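Local atomic coordinates of UDP-N-acetylglucosamine pyrophosphorylase (Entamoeba histolytica, PDB entry 3OC9), a protein that probably couples UTP to N-acetyl-alpha-D-glucosamine 1-phosphate, releasing diphosphate and yielding UDP-N-acetylglucosamine. Residues Lys66-Met71 against His184-Ile189; Ser334-Ser339 against Asp345-Val350; Val194-Ile199 against Lys383-Glu388; Asn110-Lys113 against Tyr117-Leu120. All blocks are in the same frame, centred on the assembly; numbering follows the deposited sequence.

Interaction 1. Residues Lys66-Met71 against His184-Ile189; sequences KSIFQM and HNVDNI
I68 meets V186 and I189 with two different branches, so one isoleucine at the start of helix 68-87 touches two residues, three apart, of the loop after strand 180-184. The torsion behind this sets CG2 anti to the backbone N, while CG1 falls anti to the carbonyl carbon (chi1 -64°). CG2 of I68 comes up against CG2 of V186 at 4.0 Å, and the same methyl lies 3.8 Å from the carbonyl oxygen V186 O. The other branch, through I68 CG1, reaches I189 CD1 at 4.1 Å. In both pairs the side chains cross at about a right angle, and together they make the close, buried part of the contact.

Away from that apolar patch the two segments diverge, and the polar groups turn to partners of their own. On the loop, H184 ND1 donates to N185 O at 2.9 Å, the acceptor lying almost in the imidazole plane. A second bond, from NE2 to D193, holds the ring from its other side and fixes its rotation. In the conformer described, the partly exposed D187 makes a salt bridge with K55. S67 is the N-cap of the helix, its OG accepting from Q70 N at 3.1 Å; just ahead of it, K66 forms a salt bridge with E74.

The contact joins the loop leaving an inner strand of the central sheet, that of a GT-A-type nucleotidyltransferase family, to the first turn of helix 68-87. Its chemistry implies cohesion by apolar burial across the interface, with directional bonds confined to each segment and its surroundings.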
loop_
_atom_site.group_PDB
_atom_site.type_symbol
_atom_site.label_atom_id
_atom_site.label_comp_id
_atom_site.label_asym_id
_atom_site.label_seq_id
_atom_site.Cartn_x
_atom_site.Cartn_y
_atom_site.Cartn_z
ATOM N N LYS A 66 2.348 17.090 7.837
ATOM C CA LYS A 66 3.345 16.004 7.738
ATOM C C LYS A 66 3.353 15.326 6.360
ATOM O O LYS A 66 2.313 15.230 5.710
ATOM C CB LYS A 66 3.110 14.959 8.836
ATOM C CG LYS A 66 3.230 15.502 10.266
ATOM C CD LYS A 66 2.961 14.425 11.309
ATOM C CE LYS A 66 3.007 15.006 12.722
ATOM N NZ LYS A 66 2.528 14.039 13.767
ATOM N N SER A 67 4.528 14.866 5.909
ATOM C CA SER A 67 4.624 14.121 4.642
ATOM C C SER A 67 4.092 12.688 4.781
ATOM O O SER A 67 3.984 12.167 5.899
ATOM C CB SER A 67 6.071 14.058 4.118
ATOM O OG SER A 67 6.898 13.239 4.942
ATOM N N ILE A 68 3.792 12.063 3.641
ATOM C CA ILE A 68 3.370 10.637 3.605
ATOM C C ILE A 68 4.465 9.744 4.230
ATOM O O ILE A 68 4.168 8.865 5.069
ATOM C CB ILE A 68 2.999 10.189 2.145
ATOM C CG1 ILE A 68 1.764 10.968 1.619
ATOM C CG2 ILE A 68 2.777 8.669 2.058
ATOM C CD1 ILE A 68 1.496 10.799 0.104
ATOM N N PHE A 69 5.727 9.966 3.840
ATOM C CA PHE A 69 6.864 9.229 4.436
ATOM C C PHE A 69 6.947 9.394 5.970
ATOM O O PHE A 69 7.242 8.409 6.673
ATOM C CB PHE A 69 8.226 9.622 3.816
ATOM C CG PHE A 69 8.538 9.000 2.438
ATOM C CD1 PHE A 69 8.073 7.735 2.061
ATOM C CD2 PHE A 69 9.384 9.684 1.553
ATOM C CE1 PHE A 69 8.409 7.181 0.797
ATOM C CE2 PHE A 69 9.737 9.138 0.301
ATOM C CZ PHE A 69 9.233 7.890 -0.080
ATOM N N GLN A 70 6.712 10.614 6.489
ATOM C CA GLN A 70 6.698 10.856 7.953
ATOM C C GLN A 70 5.568 10.070 8.687
ATOM O O GLN A 70 5.813 9.540 9.780
ATOM C CB GLN A 70 6.633 12.368 8.307
ATOM C CG GLN A 70 6.626 12.643 9.852
ATOM C CD GLN A 70 6.802 14.132 10.234
ATOM O OE1 GLN A 70 6.957 15.010 9.373
ATOM N NE2 GLN A 70 6.792 14.408 11.544
ATOM N N MET A 71 4.357 10.025 8.107
ATOM C CA MET A 71 3.221 9.222 8.633
ATOM C C MET A 71 3.613 7.741 8.831
ATOM O O MET A 71 3.408 7.139 9.914
ATOM C CB MET A 71 2.009 9.262 7.675
ATOM C CG MET A 71 1.595 10.618 7.087
ATOM S SD MET A 71 0.069 11.300 7.750
ATOM C CE MET A 71 0.701 12.058 9.242
ATOM N N HIS A 184 2.483 -2.771 0.343
ATOM C CA HIS A 184 1.326 -1.946 -0.050
ATOM C C HIS A 184 1.645 -0.715 -0.908
ATOM O O HIS A 184 2.806 -0.391 -1.062
ATOM C CB HIS A 184 0.505 -1.563 1.182
ATOM C CG HIS A 184 1.156 -0.581 2.107
ATOM N ND1 HIS A 184 1.208 0.776 1.846
ATOM C CD2 HIS A 184 1.645 -0.737 3.359
ATOM C CE1 HIS A 184 1.757 1.402 2.872
ATOM N NE2 HIS A 184 2.023 0.505 3.810
ATOM N N ASN A 185 0.617 -0.023 -1.421
ATOM C CA ASN A 185 0.814 1.158 -2.293
ATOM C C ASN A 185 0.929 2.449 -1.479
ATOM O O ASN A 185 0.391 2.536 -0.374
ATOM C CB ASN A 185 -0.315 1.258 -3.339
ATOM N N VAL A 186 1.629 3.442 -2.022
ATOM C CA VAL A 186 1.928 4.694 -1.305
ATOM C C VAL A 186 0.711 5.657 -1.140
ATOM O O VAL A 186 0.727 6.548 -0.284
ATOM C CB VAL A 186 3.154 5.412 -1.979
ATOM C CG1 VAL A 186 2.764 6.089 -3.289
ATOM C CG2 VAL A 186 3.814 6.400 -1.011
ATOM N N ASP A 187 -0.356 5.422 -1.904
ATOM C CA ASP A 187 -1.477 6.373 -1.991
ATOM C C ASP A 187 -2.521 6.248 -0.859
ATOM O O ASP A 187 -3.317 7.171 -0.648
ATOM C CB ASP A 187 -2.169 6.249 -3.364
ATOM C CG ASP A 187 -1.254 6.632 -4.540
ATOM O OD1 ASP A 187 -0.161 7.189 -4.319
ATOM O OD2 ASP A 187 -1.639 6.383 -5.702
ATOM N N ASN A 188 -2.551 5.111 -0.148
ATOM C CA ASN A 188 -3.580 4.896 0.925
ATOM C C ASN A 188 -3.153 5.386 2.322
ATOM O O ASN A 188 -2.399 4.717 3.027
ATOM C CB ASN A 188 -4.015 3.413 0.971
ATOM C CG ASN A 188 -5.162 3.125 1.975
ATOM O OD1 ASN A 188 -5.632 4.000 2.736
ATOM N ND2 ASN A 188 -5.609 1.862 1.975
ATOM N N ILE A 189 -3.653 6.562 2.711
ATOM C CA ILE A 189 -3.206 7.259 3.927
ATOM C C ILE A 189 -3.571 6.490 5.235
ATOM O O ILE A 189 -2.846 6.552 6.242
ATOM C CB ILE A 189 -3.785 8.740 3.940
ATOM C CG1 ILE A 189 -3.465 9.485 2.611
ATOM C CG2 ILE A 189 -3.356 9.531 5.189
ATOM C CD1 ILE A 189 -1.972 9.489 2.169
#

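Interaction 2. Residues Ser334-Ser339 against Asp345-Val350; sequences SALKNS and DNVNTV
K337 and D345 lie side by side and point the same way, the aliphatic CD of the lysine resting 3.8 Å from D345 OD2. Their charged ends do not meet. N338 is set differently: its side chain crosses that of D345 aslant, yet the amide and carboxylate planes are only 11° apart. The nearest side-chain atoms of this pair are N338 ND2 and D345 CB, at 4.0 Å, and the amide spends its polar ends elsewhere, ND2 on F344 O and OD1 on R48.

The backbones beneath these side chains are tied by one oxygen. D345 O accepts from K337 N at 2.9 Å and from N338 N, also at 2.9 Å, the two donors arriving from opposite faces of the carbonyl plane. D345 itself has a left-handed backbone, which turns the chain into the capping box that opens helix 347-364. In that box N346 OD1 receives T349 N at 3.0 Å, and T349 OG1 in turn accepts from N346 N at 3.0 Å.

Beyond the cap the contact turns apolar. With CG anti to the backbone N (chi1 176°), L336 swings CD1 against the first turn, at the backbone of N346 and V347 and 3.9 Å from V347 CG1, while its CB faces V350 CG2. S334 extends OG past the backbone of V350 to D353, and a water links the same OG to A335 O and T349 OG1.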
loop_
_atom_site.group_PDB
_atom_site.type_symbol
_atom_site.label_atom_id
_atom_site.label_comp_id
_atom_site.label_asym_id
_atom_site.label_seq_id
_atom_site.Cartn_x
_atom_site.Cartn_y
_atom_site.Cartn_z
ATOM N N SER A 334 -8.651 5.106 2.322
ATOM C CA SER A 334 -8.915 6.470 1.775
ATOM C C SER A 334 -7.692 6.931 0.972
ATOM O O SER A 334 -6.645 7.213 1.560
ATOM C CB SER A 334 -9.254 7.473 2.898
ATOM O OG SER A 334 -9.708 8.732 2.373
ATOM N N ALA A 335 -7.812 6.978 -0.364
ATOM C CA ALA A 335 -6.640 7.195 -1.250
ATOM C C ALA A 335 -6.439 8.654 -1.660
ATOM O O ALA A 335 -7.418 9.377 -1.826
ATOM C CB ALA A 335 -6.732 6.336 -2.485
ATOM N N LEU A 336 -5.179 9.055 -1.849
ATOM C CA LEU A 336 -4.831 10.391 -2.409
ATOM C C LEU A 336 -4.276 10.248 -3.827
ATOM O O LEU A 336 -3.148 9.747 -4.012
ATOM C CB LEU A 336 -3.819 11.136 -1.522
ATOM C CG LEU A 336 -3.319 12.500 -2.059
ATOM C CD1 LEU A 336 -4.461 13.520 -2.191
ATOM C CD2 LEU A 336 -2.161 13.085 -1.211
ATOM N N LYS A 337 -5.063 10.686 -4.820
ATOM C CA LYS A 337 -4.735 10.504 -6.246
ATOM C C LYS A 337 -4.842 11.770 -7.121
ATOM O O LYS A 337 -4.112 11.897 -8.119
ATOM C CB LYS A 337 -5.579 9.385 -6.859
ATOM C CG LYS A 337 -5.220 8.000 -6.327
ATOM C CD LYS A 337 -6.161 6.920 -6.819
ATOM C CE LYS A 337 -5.489 5.557 -6.731
ATOM N NZ LYS A 337 -4.398 5.437 -7.755
ATOM N N ASN A 338 -5.740 12.686 -6.747
ATOM C CA ASN A 338 -6.090 13.856 -7.576
ATOM C C ASN A 338 -5.888 15.211 -6.867
ATOM O O ASN A 338 -5.889 15.296 -5.627
ATOM C CB ASN A 338 -7.564 13.756 -8.037
ATOM C CG ASN A 338 -7.883 12.467 -8.780
ATOM O OD1 ASN A 338 -7.203 12.090 -9.747
ATOM N ND2 ASN A 338 -8.949 11.783 -8.340
ATOM N N SER A 339 -5.723 16.276 -7.654
ATOM C CA SER A 339 -5.775 17.646 -7.139
ATOM C C SER A 339 -7.224 18.022 -6.796
ATOM O O SER A 339 -8.145 17.238 -7.037
ATOM C CB SER A 339 -5.224 18.635 -8.184
ATOM O OG SER A 339 -6.090 18.705 -9.305
ATOM N N ASP A 345 -10.978 11.339 -4.221
ATOM C CA ASP A 345 -9.569 10.949 -3.893
ATOM C C ASP A 345 -8.587 12.139 -3.840
ATOM O O ASP A 345 -7.528 12.119 -4.502
ATOM C CB ASP A 345 -9.056 9.848 -4.839
ATOM C CG ASP A 345 -9.874 8.553 -4.753
ATOM O OD1 ASP A 345 -10.661 8.382 -3.804
ATOM O OD2 ASP A 345 -9.711 7.698 -5.638
ATOM N N ASN A 346 -8.951 13.158 -3.053
ATOM C CA ASN A 346 -8.150 14.403 -2.902
ATOM C C ASN A 346 -7.847 14.754 -1.423
ATOM O O ASN A 346 -8.208 13.991 -0.516
ATOM C CB ASN A 346 -8.820 15.575 -3.656
ATOM C CG ASN A 346 -10.179 15.960 -3.079
ATOM O OD1 ASN A 346 -10.375 15.977 -1.859
ATOM N ND2 ASN A 346 -11.126 16.304 -3.966
ATOM N N VAL A 347 -7.170 15.882 -1.166
ATOM C CA VAL A 347 -6.761 16.212 0.206
ATOM C C VAL A 347 -7.933 16.426 1.163
ATOM O O VAL A 347 -7.838 16.098 2.344
ATOM C CB VAL A 347 -5.718 17.388 0.295
ATOM C CG1 VAL A 347 -4.392 16.975 -0.315
ATOM C CG2 VAL A 347 -6.249 18.675 -0.363
ATOM N N ASN A 348 -9.048 16.946 0.639
ATOM C CA ASN A 348 -10.267 17.135 1.428
ATOM C C ASN A 348 -11.002 15.835 1.779
ATOM O O ASN A 348 -11.480 15.699 2.912
ATOM C CB ASN A 348 -11.214 18.146 0.750
ATOM C CG ASN A 348 -10.709 19.586 0.881
ATOM O OD1 ASN A 348 -9.937 19.905 1.793
ATOM N ND2 ASN A 348 -11.136 20.457 -0.031
ATOM N N THR A 349 -11.064 14.888 0.838
ATOM C CA THR A 349 -11.735 13.598 1.096
ATOM C C THR A 349 -10.930 12.751 2.094
ATOM O O THR A 349 -11.516 12.073 2.964
ATOM C CB THR A 349 -12.079 12.778 -0.200
ATOM O OG1 THR A 349 -10.883 12.377 -0.897
ATOM C CG2 THR A 349 -12.967 13.583 -1.146
ATOM N N VAL A 350 -9.597 12.822 1.978
ATOM C CA VAL A 350 -8.688 12.170 2.948
ATOM C C VAL A 350 -8.860 12.751 4.363
ATOM O O VAL A 350 -9.031 12.001 5.329
ATOM C CB VAL A 350 -7.191 12.220 2.488
ATOM C CG1 VAL A 350 -6.264 11.738 3.613
ATOM C CG2 VAL A 350 -6.988 11.401 1.196
HETATM O O HOH W 1 -9.849 9.854 -0.174
HETATM O O HOH W 2 -10.448 6.628 -1.572
HETATM O O HOH W 3 -5.816 17.199 -3.572
#

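Interaction 3. Residues Val194-Ile199 against Lys383-Glu388; sequences VDPNMI and KSFEEE
D195 OD1 is gripped twice by N197 while it also borders the ring of F385. The backbone N197 N meets D195 OD1 from above the carboxylate plane at 3.2 Å, and N197 ND2 bonds to the syn lone pair of D195 OD1 at 3.0 Å. The second carboxylate oxygen, OD2, forms a salt bridge with K212, so both ends of the group are held.

D195 OD1 lies in plane at the edge of the F385 ring, 3.8 Å from F385 CZ, while P196 CD sits 3.7 Å from the same carbon. The leucines L79 and L82 of helix 68-87 also touch this ring.

Alongside, N197 and E386 reach toward each other from opposite directions with their flat ends nearly coplanar. N197 ND2 donates to E386 OE2 at 3.1 Å, but the bond is weak, being well bent (132°). The firmer partner of that oxygen is K192, which probably offsets the charge of E386, as K212 does that of D195. Water bridges the remaining oxygens, strongly to E386 OE1 and weakly to N197 OD1.

The bond from D195 OD1 to the amide two residues on is an Asx turn, here serving as the N-cap of helix 196-204.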
loop_
_atom_site.group_PDB
_atom_site.type_symbol
_atom_site.label_atom_id
_atom_site.label_comp_id
_atom_site.label_asym_id
_atom_site.label_seq_id
_atom_site.Cartn_x
_atom_site.Cartn_y
_atom_site.Cartn_z
ATOM N N VAL A 194 2.489 -2.798 9.090
ATOM C CA VAL A 194 2.687 -4.188 9.595
ATOM C C VAL A 194 1.617 -4.523 10.678
ATOM O O VAL A 194 1.892 -4.519 11.889
ATOM C CB VAL A 194 4.181 -4.452 10.059
ATOM C CG1 VAL A 194 4.410 -5.932 10.479
ATOM C CG2 VAL A 194 5.177 -4.074 8.956
ATOM N N ASP A 195 0.392 -4.807 10.212
ATOM C CA ASP A 195 -0.814 -4.947 11.068
ATOM C C ASP A 195 -0.709 -6.230 11.922
ATOM O O ASP A 195 -0.732 -7.325 11.359
ATOM C CB ASP A 195 -2.067 -4.995 10.143
ATOM C CG ASP A 195 -3.397 -5.182 10.902
ATOM O OD1 ASP A 195 -3.394 -5.114 12.144
ATOM O OD2 ASP A 195 -4.456 -5.421 10.244
ATOM N N PRO A 196 -0.605 -6.113 13.276
ATOM C CA PRO A 196 -0.468 -7.352 14.088
ATOM C C PRO A 196 -1.625 -8.358 13.887
ATOM O O PRO A 196 -1.387 -9.585 13.970
ATOM C CB PRO A 196 -0.425 -6.844 15.551
ATOM C CG PRO A 196 -0.263 -5.375 15.478
ATOM C CD PRO A 196 -0.558 -4.884 14.084
ATOM N N ASN A 197 -2.850 -7.850 13.663
ATOM C CA ASN A 197 -4.033 -8.720 13.375
ATOM C C ASN A 197 -3.780 -9.631 12.164
ATOM O O ASN A 197 -4.086 -10.853 12.189
ATOM C CB ASN A 197 -5.313 -7.874 13.127
ATOM C CG ASN A 197 -5.702 -7.001 14.325
ATOM O OD1 ASN A 197 -6.202 -7.506 15.336
ATOM N ND2 ASN A 197 -5.488 -5.679 14.203
ATOM N N MET A 198 -3.205 -9.042 11.115
ATOM C CA MET A 198 -2.943 -9.761 9.839
ATOM C C MET A 198 -1.738 -10.737 9.949
ATOM O O MET A 198 -1.783 -11.868 9.421
ATOM C CB MET A 198 -2.762 -8.695 8.720
ATOM C CG MET A 198 -2.435 -9.217 7.319
ATOM S SD MET A 198 -2.022 -7.803 6.235
ATOM C CE MET A 198 -2.265 -8.602 4.656
ATOM N N ILE A 199 -0.669 -10.309 10.641
ATOM C CA ILE A 199 0.527 -11.180 10.854
ATOM C C ILE A 199 0.132 -12.449 11.650
ATOM O O ILE A 199 0.501 -13.579 11.281
ATOM C CB ILE A 199 1.687 -10.402 11.583
ATOM C CG1 ILE A 199 2.162 -9.198 10.750
ATOM C CG2 ILE A 199 2.859 -11.353 12.037
ATOM C CD1 ILE A 199 2.762 -9.509 9.383
ATOM N N LYS A 383 1.104 8.322 18.556
ATOM C CA LYS A 383 0.380 8.196 19.846
ATOM C C LYS A 383 -0.621 7.024 20.032
ATOM O O LYS A 383 -0.822 6.561 21.162
ATOM C CB LYS A 383 -0.338 9.514 20.171
ATOM C CG LYS A 383 0.579 10.739 20.255
ATOM C CD LYS A 383 1.463 10.731 21.497
ATOM C CE LYS A 383 0.696 11.155 22.747
ATOM N NZ LYS A 383 1.606 11.207 23.930
ATOM N N SER A 384 -1.261 6.568 18.950
ATOM C CA SER A 384 -2.261 5.483 19.021
ATOM C C SER A 384 -2.300 4.753 17.657
ATOM O O SER A 384 -2.225 5.396 16.610
ATOM C CB SER A 384 -3.659 6.034 19.414
ATOM O OG SER A 384 -4.558 5.014 19.860
ATOM N N PHE A 385 -2.386 3.421 17.694
ATOM C CA PHE A 385 -2.520 2.582 16.486
ATOM C C PHE A 385 -4.006 2.392 16.126
ATOM O O PHE A 385 -4.441 2.760 15.018
ATOM C CB PHE A 385 -1.779 1.244 16.708
ATOM C CG PHE A 385 -1.982 0.204 15.602
ATOM C CD1 PHE A 385 -1.512 0.433 14.308
ATOM C CD2 PHE A 385 -2.640 -0.997 15.871
ATOM C CE1 PHE A 385 -1.694 -0.539 13.283
ATOM C CE2 PHE A 385 -2.824 -1.971 14.855
ATOM C CZ PHE A 385 -2.357 -1.724 13.558
ATOM N N GLU A 386 -4.767 1.791 17.044
ATOM C CA GLU A 386 -6.239 1.744 16.969
ATOM C C GLU A 386 -6.716 2.690 18.100
ATOM O O GLU A 386 -6.325 3.872 18.085
ATOM C CB GLU A 386 -6.769 0.297 17.060
ATOM C CG GLU A 386 -6.301 -0.573 15.838
ATOM C CD GLU A 386 -6.323 -2.094 16.035
ATOM O OE1 GLU A 386 -6.275 -2.590 17.188
ATOM O OE2 GLU A 386 -6.361 -2.813 14.998
ATOM N N GLU A 387 -7.488 2.202 19.074
ATOM C CA GLU A 387 -7.926 3.066 20.217
ATOM C C GLU A 387 -7.104 2.912 21.518
ATOM O O GLU A 387 -7.381 3.590 22.548
ATOM C CB GLU A 387 -9.446 2.885 20.481
ATOM C CG GLU A 387 -9.862 1.679 21.346
ATOM C CD GLU A 387 -9.886 0.329 20.617
ATOM O OE1 GLU A 387 -9.273 0.173 19.529
ATOM O OE2 GLU A 387 -10.541 -0.596 21.151
ATOM N N GLU A 388 -6.086 2.055 21.484
ATOM C CA GLU A 388 -5.379 1.641 22.718
ATOM C C GLU A 388 -4.558 2.737 23.424
ATOM O O GLU A 388 -4.248 2.607 24.626
ATOM C CB GLU A 388 -4.541 0.360 22.475
ATOM C CG GLU A 388 -3.119 0.568 21.904
ATOM C CD GLU A 388 -3.103 1.195 20.505
ATOM O OE1 GLU A 388 -3.963 0.828 19.669
ATOM O OE2 GLU A 388 -2.232 2.065 20.260
HETATM O O HOH W 4 -7.250 -5.163 17.441
#

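Interaction 4. Residues Asn110-Lys113 against Tyr117-Leu120; sequences NYFK and YFGL
Y111 and F118 come together through contrasting torsions: the tyrosine CG is anti to the backbone N (chi1 179°), whereas the phenylalanine CG is anti to the carbonyl carbon (chi1 -57°). These bring the ring end of Y111 to the ring edge of F118, the side chains crossing at about a right angle. Y111 OH stands there 3.7 Å from F118 CZ, and the ring planes are inclined by 50°, an oblique pairing.

F112 packs against both aromatic residues of the turn. Its CB lies 3.7 Å from Y117 CD1, and its CE1 approaches F118 CD2 at 4.4 Å. The carbonyl oxygen of F112 takes part twice over: it accepts from Y117 N at 3.0 Å, and it lies over one face of the Y117 ring, offset toward the rim. The backbone bond spans five residues and carries the chain past the last turn of the helix; Y117, F118 and G119 all have positive phi.

Outward, K113 bends at its second torsion and brings CD within 3.5 Å of Y117 OH. A water in the ring plane joins the pair, 2.8 Å from Y117 OH and 3.0 Å from K113 NZ, beside the exposed lysine.

Such a turn shows how a helix end can be tied off by aromatic side chains as well as by backbone bonds. Here it closes helix 105-114 before strand 125-134, with F118 and L120 leaning on helix 68-87 and Y111 OH bonded to S67, the N-cap of that helix.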
loop_
_atom_site.group_PDB
_atom_site.type_symbol
_atom_site.label_atom_id
_atom_site.label_comp_id
_atom_site.label_asym_id
_atom_site.label_seq_id
_atom_site.Cartn_x
_atom_site.Cartn_y
_atom_site.Cartn_z
ATOM N N ASN A 110 18.777 11.276 0.395
ATOM C CA ASN A 110 19.051 12.599 0.967
ATOM C C ASN A 110 17.877 13.129 1.801
ATOM O O ASN A 110 18.093 13.759 2.846
ATOM C CB ASN A 110 19.418 13.612 -0.124
ATOM C CG ASN A 110 20.839 13.438 -0.638
ATOM O OD1 ASN A 110 21.706 12.896 0.050
ATOM N ND2 ASN A 110 21.085 13.911 -1.852
ATOM N N TYR A 111 16.642 12.868 1.350
ATOM C CA TYR A 111 15.430 13.313 2.061
ATOM C C TYR A 111 15.372 12.713 3.476
ATOM O O TYR A 111 15.177 13.450 4.456
ATOM C CB TYR A 111 14.146 13.009 1.251
ATOM C CG TYR A 111 12.860 13.427 1.944
ATOM C CD1 TYR A 111 12.090 12.494 2.653
ATOM C CD2 TYR A 111 12.416 14.757 1.906
ATOM C CE1 TYR A 111 10.903 12.876 3.306
ATOM C CE2 TYR A 111 11.232 15.150 2.572
ATOM C CZ TYR A 111 10.485 14.192 3.256
ATOM O OH TYR A 111 9.329 14.550 3.912
ATOM N N PHE A 112 15.592 11.398 3.596
ATOM C CA PHE A 112 15.609 10.747 4.924
ATOM C C PHE A 112 16.775 11.227 5.838
ATOM O O PHE A 112 16.575 11.515 7.029
ATOM C CB PHE A 112 15.576 9.205 4.792
ATOM C CG PHE A 112 14.179 8.629 4.570
ATOM C CD1 PHE A 112 13.333 8.364 5.659
ATOM C CD2 PHE A 112 13.709 8.355 3.280
ATOM C CE1 PHE A 112 12.026 7.815 5.459
ATOM C CE2 PHE A 112 12.399 7.827 3.069
ATOM C CZ PHE A 112 11.558 7.564 4.176
ATOM N N LYS A 113 17.984 11.321 5.282
ATOM C CA LYS A 113 19.177 11.722 6.059
ATOM C C LYS A 113 19.037 13.122 6.676
ATOM O O LYS A 113 19.328 13.340 7.865
ATOM C CB LYS A 113 20.421 11.657 5.152
ATOM C CG LYS A 113 21.769 12.110 5.776
ATOM C CD LYS A 113 22.178 11.275 6.979
ATOM C CE LYS A 113 23.644 11.539 7.361
ATOM N NZ LYS A 113 23.974 11.084 8.744
ATOM N N TYR A 117 15.878 10.738 9.821
ATOM C CA TYR A 117 15.003 9.542 9.688
ATOM C C TYR A 117 13.658 9.565 10.444
ATOM O O TYR A 117 13.050 8.508 10.683
ATOM C CB TYR A 117 15.804 8.254 9.982
ATOM C CG TYR A 117 17.079 8.192 9.161
ATOM C CD1 TYR A 117 17.057 7.781 7.821
ATOM C CD2 TYR A 117 18.287 8.592 9.702
ATOM C CE1 TYR A 117 18.226 7.755 7.057
ATOM C CE2 TYR A 117 19.456 8.568 8.953
ATOM C CZ TYR A 117 19.421 8.155 7.640
ATOM O OH TYR A 117 20.590 8.133 6.906
ATOM N N PHE A 118 13.171 10.767 10.766
ATOM C CA PHE A 118 11.945 10.957 11.558
ATOM C C PHE A 118 11.930 10.143 12.869
ATOM O O PHE A 118 10.865 9.798 13.382
ATOM C CB PHE A 118 10.661 10.700 10.707
ATOM C CG PHE A 118 10.569 11.566 9.462
ATOM C CD1 PHE A 118 10.207 12.914 9.560
ATOM C CD2 PHE A 118 10.860 11.036 8.200
ATOM C CE1 PHE A 118 10.141 13.729 8.424
ATOM C CE2 PHE A 118 10.798 11.838 7.059
ATOM C CZ PHE A 118 10.422 13.196 7.176
ATOM N N GLY A 119 13.111 9.873 13.430
ATOM C CA GLY A 119 13.198 9.121 14.697
ATOM C C GLY A 119 13.465 7.621 14.583
ATOM O O GLY A 119 13.678 6.954 15.604
ATOM N N LEU A 120 13.442 7.086 13.355
ATOM C CA LEU A 120 13.910 5.705 13.077
ATOM C C LEU A 120 15.447 5.616 13.102
ATOM O O LEU A 120 16.132 6.648 13.208
ATOM C CB LEU A 120 13.349 5.193 11.732
ATOM C CG LEU A 120 11.815 5.027 11.650
ATOM C CD1 LEU A 120 11.323 4.836 10.196
ATOM C CD2 LEU A 120 11.363 3.883 12.548
HETATM O O HOH W 5 22.584 8.416 8.904
#

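Overall arrangement
Interaction 1 stands between its neighbours. Toward interaction 4, nested in the loop it closes, S67 OG and Y111 OH are 2.9 Å apart, and the F69 and F112 rings touch. Toward interaction 2, D187 O probably accepts from L336 N at 2.9 Å, and I189 packs on V350. Interaction 3 is separate: its nearest atoms are about 6 Å from interaction 1, 11 Å from interaction 4 and 14 Å from interaction 2, though helix 68-87 borders it too. R48, bonded to N338 of interaction 2, belongs to the glycine-rich loop after strand 36-41, which in related pyrophosphorylases receives the nucleotide; interactions 1 and 2 therefore probably flank the active site.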